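Local atomic coordinates of acyl-CoA-binding domain-containing protein 1 (PDB entry 5H3G), a protein that binds medium- and long-chain acyl-CoA esters with high affinity and may play a role in phospholipid biosynthesis. Residues A[28-33]-A[56-61]. Residues are numbered along the deposited sequence; the frame is centred on the assembly and turned at random. Where two conformers were deposited one is given.
Sequences NKLILY and DRAKWD
The backbone N of K59, which lies 3.7 Å from L30 CD2 across the contact, gives its hydrogen to D56 OD1. This bond of K59 N to D56 OD1 is 2.9 Å long and nearly straight (165°). D56 is thereby the N-cap of helix 57-64; OD1 is met from above its carboxylate plane, not within it. Of the residues of 56-61, K59 gives the largest share of the surface facing L30 and Y33. Its CG sits over the centre of the Y33 ring, 4.1 Å from the centroid and nearly along the ring normal, a CH-pi contact, while CD follows over CE1 and CZ. A chi1 of 172°, setting CG opposite the backbone N, swings the tyrosine ring out to helix 57-64, and the extended K59 chain crosses the tyrosine side chain at about a right angle. At the near rim of the ring, CE2 lies 3.5 Å from K59 CB and 3.4 Å from K59 O. In this all-helical acyl-CoA-binding fold, the axes of segments 28-33 and 57-61 come within 9.0 Å and cross at -50°; by similarity Y33 and K59 both belong to the acyl-CoA site, with Y78 near Y33. Were Y33 cut back to an alanine, the K59 methylenes would probably lose the face they lie on and the lysine chain would be freer to turn. One helical turn before Y33, L30 sets its two methyls against the first turn of helix 57-64: CD1 touches A58 CB at 4.0 Å, and CD2 packs against K59 CG at 3.8 Å. Directed away from 28-33, W60 lies on V44, R48 and P49 of the preceding loop; D61 forms a salt bridge with R48.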
loop_
_atom_site.group_PDB
_atom_site.type_symbol
_atom_site.label_atom_id
_atom_site.label_comp_id
_atom_site.label_asym_id
_atom_site.label_seq_id
_atom_site.Cartn_x
_atom_site.Cartn_y
_atom_site.Cartn_z
ATOM N N ASN A 28 0.560 -7.074 -6.174
ATOM C CA ASN A 28 0.635 -5.626 -6.079
ATOM C C ASN A 28 -0.377 -5.079 -5.086
ATOM O O ASN A 28 -0.069 -4.127 -4.363
ATOM C CB ASN A 28 0.451 -5.025 -7.470
ATOM C CG ASN A 28 1.527 -5.491 -8.408
ATOM O OD1 ASN A 28 1.367 -6.502 -9.095
ATOM N ND2 ASN A 28 2.672 -4.803 -8.388
ATOM N N LYS A 29 -1.567 -5.687 -5.006
ATOM C CA LYS A 29 -2.530 -5.274 -3.991
ATOM C C LYS A 29 -1.936 -5.412 -2.595
ATOM O O LYS A 29 -2.155 -4.556 -1.729
ATOM C CB LYS A 29 -3.818 -6.096 -4.108
ATOM C CG LYS A 29 -4.604 -5.776 -5.372
ATOM C CD LYS A 29 -6.014 -6.352 -5.303
ATOM C CE LYS A 29 -6.733 -6.170 -6.631
ATOM N NZ LYS A 29 -8.132 -6.707 -6.620
ATOM N N LEU A 30 -1.148 -6.468 -2.369
ATOM C CA LEU A 30 -0.550 -6.675 -1.051
ATOM C C LEU A 30 0.512 -5.625 -0.758
ATOM O O LEU A 30 0.611 -5.138 0.375
ATOM C CB LEU A 30 0.042 -8.083 -0.959
ATOM C CG LEU A 30 -0.950 -9.232 -0.803
ATOM C CD1 LEU A 30 -0.269 -10.559 -1.069
ATOM C CD2 LEU A 30 -1.558 -9.191 0.618
ATOM N N ILE A 31 1.315 -5.271 -1.764
ATOM C CA ILE A 31 2.318 -4.227 -1.578
ATOM C C ILE A 31 1.649 -2.911 -1.201
ATOM O O ILE A 31 2.080 -2.219 -0.270
ATOM C CB ILE A 31 3.184 -4.089 -2.841
ATOM C CG1 ILE A 31 4.128 -5.288 -2.956
ATOM C CG2 ILE A 31 3.963 -2.775 -2.822
ATOM C CD1 ILE A 31 4.691 -5.481 -4.330
ATOM N N LEU A 32 0.572 -2.555 -1.905
ATOM C CA LEU A 32 -0.139 -1.322 -1.583
ATOM C C LEU A 32 -0.760 -1.394 -0.197
ATOM O O LEU A 32 -0.737 -0.407 0.551
ATOM C CB LEU A 32 -1.226 -1.038 -2.628
ATOM C CG LEU A 32 -0.741 -0.731 -4.044
ATOM C CD1 LEU A 32 -1.888 -0.246 -4.909
ATOM C CD2 LEU A 32 0.378 0.300 -3.965
ATOM N N TYR A 33 -1.335 -2.544 0.155
ATOM C CA TYR A 33 -1.932 -2.693 1.477
ATOM C C TYR A 33 -0.903 -2.411 2.561
ATOM O O TYR A 33 -1.145 -1.612 3.470
ATOM C CB TYR A 33 -2.541 -4.098 1.639
ATOM C CG TYR A 33 -3.013 -4.388 3.059
ATOM C CD1 TYR A 33 -4.288 -4.022 3.483
ATOM C CD2 TYR A 33 -2.166 -5.002 3.983
ATOM C CE1 TYR A 33 -4.709 -4.274 4.796
ATOM C CE2 TYR A 33 -2.571 -5.240 5.290
ATOM C CZ TYR A 33 -3.839 -4.885 5.683
ATOM O OH TYR A 33 -4.223 -5.150 6.984
ATOM N N ASP A 56 -5.718 -12.865 7.741
ATOM C CA ASP A 56 -4.980 -12.989 6.483
ATOM C C ASP A 56 -3.479 -12.844 6.744
ATOM O O ASP A 56 -2.999 -11.740 7.011
ATOM C CB ASP A 56 -5.497 -11.915 5.524
ATOM C CG ASP A 56 -4.947 -12.037 4.110
ATOM O OD1 ASP A 56 -3.750 -12.294 3.926
ATOM O OD2 ASP A 56 -5.734 -11.833 3.158
ATOM N N ARG A 57 -2.733 -13.953 6.670
ATOM C CA ARG A 57 -1.293 -13.887 6.923
ATOM C C ARG A 57 -0.574 -13.071 5.852
ATOM O O ARG A 57 0.370 -12.335 6.159
ATOM C CB ARG A 57 -0.694 -15.298 7.034
ATOM C CG ARG A 57 0.846 -15.341 7.029
ATOM C CD ARG A 57 1.422 -16.759 7.213
ATOM N NE ARG A 57 1.578 -17.091 8.627
ATOM C CZ ARG A 57 2.486 -17.934 9.112
ATOM N NH1 ARG A 57 3.334 -18.556 8.301
ATOM N NH2 ARG A 57 2.547 -18.152 10.412
ATOM N N ALA A 58 -0.997 -13.188 4.591
ATOM C CA ALA A 58 -0.326 -12.456 3.521
ATOM C C ALA A 58 -0.398 -10.948 3.735
ATOM O O ALA A 58 0.599 -10.243 3.530
ATOM C CB ALA A 58 -0.926 -12.837 2.165
ATOM N N LYS A 59 -1.570 -10.430 4.114
ATOM C CA LYS A 59 -1.699 -9.003 4.400
ATOM C C LYS A 59 -0.824 -8.596 5.578
ATOM O O LYS A 59 -0.113 -7.588 5.520
ATOM C CB LYS A 59 -3.159 -8.645 4.681
ATOM C CG LYS A 59 -4.023 -8.552 3.434
ATOM C CD LYS A 59 -5.462 -8.159 3.774
ATOM C CE LYS A 59 -6.214 -7.728 2.521
ATOM N NZ LYS A 59 -7.653 -7.416 2.788
ATOM N N TRP A 60 -0.874 -9.363 6.667
ATOM C CA TRP A 60 -0.044 -9.031 7.821
ATOM C C TRP A 60 1.434 -9.026 7.445
ATOM O O TRP A 60 2.179 -8.104 7.806
ATOM C CB TRP A 60 -0.322 -10.018 8.947
ATOM C CG TRP A 60 0.342 -9.671 10.250
ATOM C CD1 TRP A 60 -0.246 -9.076 11.329
ATOM C CD2 TRP A 60 1.703 -9.928 10.628
ATOM N NE1 TRP A 60 0.662 -8.933 12.345
ATOM C CE2 TRP A 60 1.868 -9.442 11.943
ATOM C CE3 TRP A 60 2.802 -10.506 9.980
ATOM C CZ2 TRP A 60 3.084 -9.525 12.623
ATOM C CZ3 TRP A 60 4.005 -10.593 10.661
ATOM C CH2 TRP A 60 4.137 -10.100 11.968
ATOM N N ASP A 61 1.865 -10.023 6.669
ATOM C CA ASP A 61 3.258 -10.091 6.235
ATOM C C ASP A 61 3.644 -8.877 5.399
ATOM O O ASP A 61 4.760 -8.360 5.516
ATOM C CB ASP A 61 3.502 -11.374 5.439
ATOM C CG ASP A 61 3.629 -12.606 6.327
ATOM O OD1 ASP A 61 3.769 -12.476 7.562
ATOM O OD2 ASP A 61 3.599 -13.726 5.778
#